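Local coordinates for protein fusion DH (Streptomyces sp. MJ635-86F5, PDB 6K97) that is an engineered fusion of a split polyketide synthase dehydratase domain that probably dehydrates polyketide intermediates in cremimycin biosynthesis, at residues 224-236 with 288-300. Numbering follows the deposited sequence.
Sequences WSSGEDIYADVEV and GAKSLRVHITPDG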
ATOM      1  N   TRP A 224      44.091   4.382  -3.517  1.00 50.79           N
ATOM      2  CA  TRP A 224      45.253   4.393  -4.434  1.00 49.51           C
ATOM      3  C   TRP A 224      44.731   4.520  -5.832  1.00 48.35           C
ATOM      4  O   TRP A 224      43.664   4.008  -6.146  1.00 52.27           O
ATOM      5  CB  TRP A 224      46.045   3.096  -4.340  1.00 47.42           C
ATOM      6  CG  TRP A 224      46.401   2.718  -2.957  1.00 50.75           C
ATOM      7  CD1 TRP A 224      47.629   2.883  -2.347  1.00 50.32           C
ATOM      8  CD2 TRP A 224      45.547   2.100  -1.966  1.00 48.71           C
ATOM      9  NE1 TRP A 224      47.584   2.416  -1.047  1.00 50.40           N
ATOM     10  CE2 TRP A 224      46.322   1.933  -0.785  1.00 50.19           C
ATOM     11  CE3 TRP A 224      44.226   1.667  -1.961  1.00 49.02           C
ATOM     12  CZ2 TRP A 224      45.805   1.342   0.391  1.00 48.76           C
ATOM     13  CZ3 TRP A 224      43.709   1.064  -0.781  1.00 49.27           C
ATOM     14  CH2 TRP A 224      44.514   0.909   0.373  1.00 48.84           C
ATOM     15  N   SER A 225      45.462   5.194  -6.684  1.00 50.35           N
ATOM     16  CA  SER A 225      45.168   5.128  -8.097  1.00 51.80           C
ATOM     17  C   SER A 225      46.365   4.596  -8.862  1.00 55.43           C
ATOM     18  O   SER A 225      47.508   4.786  -8.462  1.00 58.03           O
ATOM     19  CB  SER A 225      44.752   6.484  -8.632  1.00 50.93           C
ATOM     20  OG  SER A 225      45.740   7.401  -8.346  1.00 52.39           O
ATOM     21  N   SER A 226      46.061   3.877  -9.935  1.00 60.17           N
ATOM     22  CA  SER A 226      47.028   3.378 -10.905  1.00 65.80           C
ATOM     23  C   SER A 226      46.350   3.432 -12.258  1.00 62.63           C
ATOM     24  O   SER A 226      45.300   2.798 -12.463  1.00 61.20           O
ATOM     25  CB  SER A 226      47.399   1.923 -10.588  1.00 73.25           C
ATOM     26  OG  SER A 226      46.242   1.086 -10.602  1.00 74.85           O
ATOM     27  N   GLY A 227      46.926   4.185 -13.178  1.00 60.57           N
ATOM     28  CA  GLY A 227      46.323   4.362 -14.481  1.00 59.47           C
ATOM     29  C   GLY A 227      45.043   5.126 -14.261  1.00 61.72           C
ATOM     30  O   GLY A 227      44.971   5.991 -13.386  1.00 58.06           O
ATOM     31  N   GLU A 228      44.023   4.822 -15.047  1.00 65.63           N
ATOM     32  CA  GLU A 228      42.754   5.528 -14.904  1.00 71.97           C
ATOM     33  C   GLU A 228      41.883   4.965 -13.743  1.00 68.93           C
ATOM     34  O   GLU A 228      40.867   5.564 -13.382  1.00 71.62           O
ATOM     35  CB  GLU A 228      41.982   5.523 -16.234  1.00 81.25           C
ATOM     36  CG  GLU A 228      42.225   6.740 -17.135  1.00 85.47           C
ATOM     37  CD  GLU A 228      41.019   7.060 -18.020  1.00 93.45           C
ATOM     38  OE1 GLU A 228      40.449   8.163 -17.872  1.00 94.55           O
ATOM     39  OE2 GLU A 228      40.606   6.204 -18.842  1.00100.76           O
ATOM     40  N   ASP A 229      42.320   3.863 -13.138  1.00 59.59           N
ATOM     41  CA  ASP A 229      41.564   3.165 -12.114  1.00 55.26           C
ATOM     42  C   ASP A 229      41.807   3.618 -10.667  1.00 52.12           C
ATOM     43  O   ASP A 229      42.891   4.050 -10.314  1.00 51.51           O
ATOM     44  CB  ASP A 229      41.909   1.683 -12.194  1.00 59.22           C
ATOM     45  CG  ASP A 229      41.344   1.011 -13.431  1.00 66.14           C
ATOM     46  OD1 ASP A 229      40.510   1.639 -14.167  1.00 70.78           O
ATOM     47  OD2 ASP A 229      41.720  -0.170 -13.642  1.00 59.29           O
ATOM     48  N   ILE A 230      40.804   3.434  -9.807  1.00 45.96           N
ATOM     49  CA  ILE A 230      40.955   3.742  -8.406  1.00 40.89           C
ATOM     50  C   ILE A 230      40.563   2.564  -7.535  1.00 40.11           C
ATOM     51  O   ILE A 230      39.632   1.863  -7.852  1.00 38.03           O
ATOM     52  CB  ILE A 230      40.082   4.932  -8.048  1.00 40.06           C
ATOM     53  CG1 ILE A 230      40.398   6.089  -9.007  1.00 41.75           C
ATOM     54  CG2 ILE A 230      40.293   5.309  -6.596  1.00 37.82           C
ATOM     55  CD1 ILE A 230      39.285   7.098  -9.122  1.00 45.52           C
ATOM     56  N   TYR A 231      41.283   2.367  -6.438  1.00 41.52           N
ATOM     57  CA  TYR A 231      40.983   1.339  -5.452  1.00 44.63           C
ATOM     58  C   TYR A 231      40.744   1.979  -4.099  1.00 46.57           C
ATOM     59  O   TYR A 231      41.540   2.808  -3.668  1.00 51.80           O
ATOM     60  CB  TYR A 231      42.154   0.377  -5.322  1.00 48.17           C
ATOM     61  CG  TYR A 231      42.407  -0.413  -6.576  1.00 51.52           C
ATOM     62  CD1 TYR A 231      43.256   0.080  -7.574  1.00 54.04           C
ATOM     63  CD2 TYR A 231      41.776  -1.629  -6.792  1.00 52.58           C
ATOM     64  CE1 TYR A 231      43.481  -0.628  -8.739  1.00 55.21           C
ATOM     65  CE2 TYR A 231      41.991  -2.340  -7.966  1.00 56.52           C
ATOM     66  CZ  TYR A 231      42.862  -1.839  -8.923  1.00 56.76           C
ATOM     67  OH  TYR A 231      43.085  -2.548 -10.082  1.00 61.86           O
ATOM     68  N   ALA A 232      39.666   1.603  -3.418  1.00 44.79           N
ATOM     69  CA  ALA A 232      39.280   2.275  -2.185  1.00 44.34           C
ATOM     70  C   ALA A 232      38.905   1.306  -1.075  1.00 47.48           C
ATOM     71  O   ALA A 232      38.166   0.349  -1.322  1.00 51.07           O
ATOM     72  CB  ALA A 232      38.098   3.167  -2.488  1.00 43.65           C
ATOM     73  N   ASP A 233      39.388   1.550   0.142  1.00 47.05           N
ATOM     74  CA  ASP A 233      38.848   0.888   1.313  1.00 47.48           C
ATOM     75  C   ASP A 233      37.824   1.838   1.929  1.00 45.36           C
ATOM     76  O   ASP A 233      38.144   2.979   2.245  1.00 41.44           O
ATOM     77  CB  ASP A 233      39.936   0.553   2.321  1.00 54.96           C
ATOM     78  CG  ASP A 233      40.800  -0.609   1.889  1.00 59.61           C
ATOM     79  OD1 ASP A 233      40.681  -1.076   0.735  1.00 69.74           O
ATOM     80  OD2 ASP A 233      41.580  -1.093   2.720  1.00 64.48           O
ATOM     81  N   VAL A 234      36.591   1.360   2.071  1.00 42.97           N
ATOM     82  CA  VAL A 234      35.529   2.122   2.700  1.00 42.80           C
ATOM     83  C   VAL A 234      34.954   1.327   3.864  1.00 42.47           C
ATOM     84  O   VAL A 234      35.003   0.104   3.895  1.00 39.73           O
ATOM     85  CB  VAL A 234      34.417   2.533   1.698  1.00 44.13           C
ATOM     86  CG1 VAL A 234      35.022   3.256   0.523  1.00 46.56           C
ATOM     87  CG2 VAL A 234      33.662   1.333   1.160  1.00 44.45           C
ATOM     88  N   GLU A 235      34.434   2.059   4.828  1.00 46.98           N
ATOM     89  CA  GLU A 235      33.846   1.515   6.037  1.00 52.55           C
ATOM     90  C   GLU A 235      32.740   2.495   6.453  1.00 51.29           C
ATOM     91  O   GLU A 235      32.641   3.552   5.878  1.00 49.73           O
ATOM     92  CB  GLU A 235      34.881   1.329   7.127  1.00 54.29           C
ATOM     93  CG  GLU A 235      34.587   0.074   7.953  1.00 66.79           C
ATOM     94  CD  GLU A 235      35.723  -0.326   8.886  1.00 72.39           C
ATOM     95  OE1 GLU A 235      36.688   0.486   9.042  1.00 79.11           O
ATOM     96  OE2 GLU A 235      35.617  -1.434   9.464  1.00 73.05           O
ATOM     97  N   VAL A 236      31.847   2.111   7.359  1.00 52.76           N
ATOM     98  CA  VAL A 236      30.803   3.040   7.795  1.00 54.95           C
ATOM     99  C   VAL A 236      31.406   3.958   8.862  1.00 55.27           C
ATOM    100  O   VAL A 236      31.881   3.478   9.912  1.00 53.50           O
ATOM    101  CB  VAL A 236      29.577   2.298   8.383  1.00 58.41           C
ATOM    102  CG1 VAL A 236      28.487   3.288   8.765  1.00 60.89           C
ATOM    103  CG2 VAL A 236      29.037   1.307   7.379  1.00 62.90           C
ATOM    104  N   GLY A 288      24.400  -6.785   3.818  1.00 30.19           N
ATOM    105  CA  GLY A 288      25.027  -6.635   5.127  1.00 30.01           C
ATOM    106  C   GLY A 288      26.523  -6.409   5.212  1.00 30.73           C
ATOM    107  O   GLY A 288      27.047  -6.405   6.294  1.00 36.21           O
ATOM    108  N   ALA A 289      27.229  -6.143   4.129  1.00 31.81           N
ATOM    109  CA  ALA A 289      28.665  -5.913   4.265  1.00 33.97           C
ATOM    110  C   ALA A 289      28.976  -4.725   5.171  1.00 38.07           C
ATOM    111  O   ALA A 289      28.280  -3.719   5.112  1.00 38.85           O
ATOM    112  CB  ALA A 289      29.316  -5.704   2.924  1.00 32.87           C
ATOM    113  N   LYS A 290      29.999  -4.867   6.029  1.00 42.42           N
ATOM    114  CA  LYS A 290      30.371  -3.789   6.947  1.00 46.62           C
ATOM    115  C   LYS A 290      31.484  -2.926   6.382  1.00 43.80           C
ATOM    116  O   LYS A 290      31.605  -1.753   6.719  1.00 39.11           O
ATOM    117  CB  LYS A 290      30.710  -4.333   8.323  1.00 54.07           C
ATOM    118  CG  LYS A 290      32.124  -4.799   8.535  1.00 61.37           C
ATOM    119  CD  LYS A 290      32.365  -4.990  10.028  1.00 72.71           C
ATOM    120  CE  LYS A 290      33.848  -4.991  10.370  1.00 82.35           C
ATOM    121  NZ  LYS A 290      34.058  -4.156  11.580  1.00 88.16           N
ATOM    122  N   SER A 291      32.255  -3.505   5.469  1.00 42.69           N
ATOM    123  CA  SER A 291      33.264  -2.742   4.751  1.00 43.23           C
ATOM    124  C   SER A 291      33.533  -3.321   3.365  1.00 40.14           C
ATOM    125  O   SER A 291      33.110  -4.428   3.063  1.00 35.80           O
ATOM    126  CB  SER A 291      34.551  -2.672   5.575  1.00 42.38           C
ATOM    127  OG  SER A 291      35.181  -3.895   5.630  1.00 41.38           O
ATOM    128  N   LEU A 292      34.253  -2.561   2.551  1.00 37.69           N
ATOM    129  CA  LEU A 292      34.438  -2.885   1.152  1.00 36.98           C
ATOM    130  C   LEU A 292      35.789  -2.466   0.590  1.00 37.87           C
ATOM    131  O   LEU A 292      36.318  -1.434   0.958  1.00 37.64           O
ATOM    132  CB  LEU A 292      33.367  -2.182   0.350  1.00 37.45           C
ATOM    133  CG  LEU A 292      31.887  -2.523   0.592  1.00 38.07           C
ATOM    134  CD1 LEU A 292      31.087  -1.722  -0.396  1.00 39.05           C
ATOM    135  CD2 LEU A 292      31.553  -3.975   0.366  1.00 37.70           C
ATOM    136  N   ARG A 293      36.353  -3.304  -0.277  1.00 41.22           N
ATOM    137  CA  ARG A 293      37.452  -2.940  -1.136  1.00 43.86           C
ATOM    138  C   ARG A 293      36.846  -2.778  -2.508  1.00 42.71           C
ATOM    139  O   ARG A 293      36.209  -3.701  -3.049  1.00 40.27           O
ATOM    140  CB  ARG A 293      38.546  -4.009  -1.164  1.00 51.78           C
ATOM    141  CG  ARG A 293      39.150  -4.331   0.213  1.00 62.94           C
ATOM    142  CD  ARG A 293      40.550  -4.940   0.086  1.00 71.77           C
ATOM    143  NE  ARG A 293      41.361  -4.133  -0.857  1.00 79.69           N
ATOM    144  CZ  ARG A 293      42.284  -3.240  -0.537  1.00 74.68           C
ATOM    145  NH1 ARG A 293      42.615  -3.004   0.725  1.00 67.04           N
ATOM    146  NH2 ARG A 293      42.893  -2.589  -1.512  1.00 85.89           N
ATOM    147  N   VAL A 294      37.072  -1.606  -3.089  1.00 40.99           N
ATOM    148  CA  VAL A 294      36.327  -1.181  -4.243  1.00 41.50           C
ATOM    149  C   VAL A 294      37.207  -0.870  -5.441  1.00 41.46           C
ATOM    150  O   VAL A 294      38.140  -0.090  -5.345  1.00 44.22           O
ATOM    151  CB  VAL A 294      35.569   0.078  -3.865  1.00 42.30           C
ATOM    152  CG1 VAL A 294      34.841   0.631  -5.059  1.00 45.06           C
ATOM    153  CG2 VAL A 294      34.584  -0.236  -2.772  1.00 41.12           C
ATOM    154  N   HIS A 295      36.887  -1.447  -6.577  1.00 40.07           N
ATOM    155  CA  HIS A 295      37.588  -1.132  -7.821  1.00 40.57           C
ATOM    156  C   HIS A 295      36.695  -0.203  -8.617  1.00 37.87           C
ATOM    157  O   HIS A 295      35.568  -0.569  -8.991  1.00 35.58           O
ATOM    158  CB  HIS A 295      37.888  -2.434  -8.591  1.00 42.77           C
ATOM    159  CG  HIS A 295      38.725  -2.257  -9.822  1.00 45.69           C
ATOM    160  ND1 HIS A 295      39.040  -3.311 -10.661  1.00 49.79           N
ATOM    161  CD2 HIS A 295      39.298  -1.163 -10.377  1.00 48.25           C
ATOM    162  CE1 HIS A 295      39.788  -2.880 -11.663  1.00 46.97           C
ATOM    163  NE2 HIS A 295      39.966  -1.582 -11.511  1.00 48.07           N
ATOM    164  N   ILE A 296      37.176   1.016  -8.845  1.00 38.35           N
ATOM    165  CA  ILE A 296      36.463   2.001  -9.671  1.00 38.72           C
ATOM    166  C   ILE A 296      37.156   2.196 -10.997  1.00 39.25           C
ATOM    167  O   ILE A 296      38.361   2.443 -11.007  1.00 43.63           O
ATOM    168  CB  ILE A 296      36.426   3.361  -8.966  1.00 40.51           C
ATOM    169  CG1 ILE A 296      35.836   3.178  -7.571  1.00 40.40           C
ATOM    170  CG2 ILE A 296      35.600   4.386  -9.773  1.00 41.06           C
ATOM    171  CD1 ILE A 296      35.909   4.400  -6.675  1.00 41.13           C
ATOM    172  N   THR A 297      36.420   2.076 -12.098  1.00 39.07           N
ATOM    173  CA  THR A 297      36.949   2.332 -13.476  1.00 42.26           C
ATOM    174  C   THR A 297      36.077   3.346 -14.235  1.00 43.93           C
ATOM    175  O   THR A 297      34.859   3.384 -14.040  1.00 44.27           O
ATOM    176  CB  THR A 297      36.997   1.054 -14.332  1.00 41.78           C
ATOM    177  OG1 THR A 297      35.662   0.568 -14.507  1.00 44.68           O
ATOM    178  CG2 THR A 297      37.801  -0.043 -13.623  1.00 44.45           C
ATOM    179  N   PRO A 298      36.679   4.150 -15.122  1.00 52.14           N
ATOM    180  CA  PRO A 298      35.896   5.156 -15.879  1.00 52.47           C
ATOM    181  C   PRO A 298      34.973   4.504 -16.878  1.00 52.21           C
ATOM    182  O   PRO A 298      35.243   3.384 -17.302  1.00 52.02           O
ATOM    183  CB  PRO A 298      36.961   5.949 -16.601  1.00 53.59           C
ATOM    184  CG  PRO A 298      38.081   4.979 -16.777  1.00 57.34           C
ATOM    185  CD  PRO A 298      38.101   4.174 -15.511  1.00 57.15           C
ATOM    186  N   ASP A 299      33.882   5.185 -17.228  1.00 50.99           N
ATOM    187  CA  ASP A 299      32.850   4.586 -18.041  1.00 50.19           C
ATOM    188  C   ASP A 299      32.265   5.578 -19.030  1.00 52.58           C
ATOM    189  O   ASP A 299      31.113   5.467 -19.426  1.00 59.29           O
ATOM    190  CB  ASP A 299      31.728   4.090 -17.135  1.00 49.94           C
ATOM    191  CG  ASP A 299      30.741   3.231 -17.860  1.00 52.72           C
ATOM    192  OD1 ASP A 299      31.202   2.381 -18.650  1.00 59.20           O
ATOM    193  OD2 ASP A 299      29.509   3.385 -17.649  1.00 56.16           O
ATOM    194  N   GLY A 300      33.054   6.518 -19.489  1.00 52.11           N
ATOM    195  CA  GLY A 300      32.491   7.555 -20.331  1.00 55.55           C
ATOM    196  C   GLY A 300      32.455   8.795 -19.480  1.00 56.53           C
ATOM    197  O   GLY A 300      32.925   8.769 -18.359  1.00 58.17           O
TER
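Ile230, Ala232 and Val234 pair with Ile296, Val294 and Leu292 as the hydrogen-bonded positions of two antiparallel strands, 229-235 and 291-298, whose axes approach to 4.6 Å, with N-to-C directions 166° apart. Both N-H...O bonds form at each pair: Ile296 N to Ile230 O is the shortest at 2.8 Å. Leu292 N to Val234 O is the longest at 3.1 Å.

The face of Tyr231, Asp233, Arg293 and His295 carries the more specific contacts. His295 extends its ring with CG anti to the backbone N (chi1 -174°), which sets it alongside Tyr231 in an offset stack, planes 19° apart, with the tyrosine OH over one face of the imidazole toward its rim. From there His295 NE2 donates in its ring plane to Asp229 OD2 at 3.1 Å, nearly straight, although the oxygen is met from above the carboxylate plane. An alanine in place of His295 is likely to leave the Asp229 carboxylate without this donor and Tyr231 without its stacking partner. Further along, Arg293 bends at chi3, bringing its guanidinium to Asp233: OD1 of Asp233 lies 2.7 Å from NH1 of Arg293 but over the guanidinium face, a charge pairing with no N-H aimed at the oxygen.

The other face, with Ile230, Ala232, Val234, Leu292, Val294 and Ile296, is apolar; Val234 CG2 packs 3.6 Å from Leu292 CB. Val234 and Leu292 rest on Leu254 of helix 252-266. Within the predicted C-terminal hot dog of the fusion, strand 229-235 is flanked by 220-226, its partner across a type II' hairpin turn, while strand 303-309 continues the antiparallel order beyond 291-298.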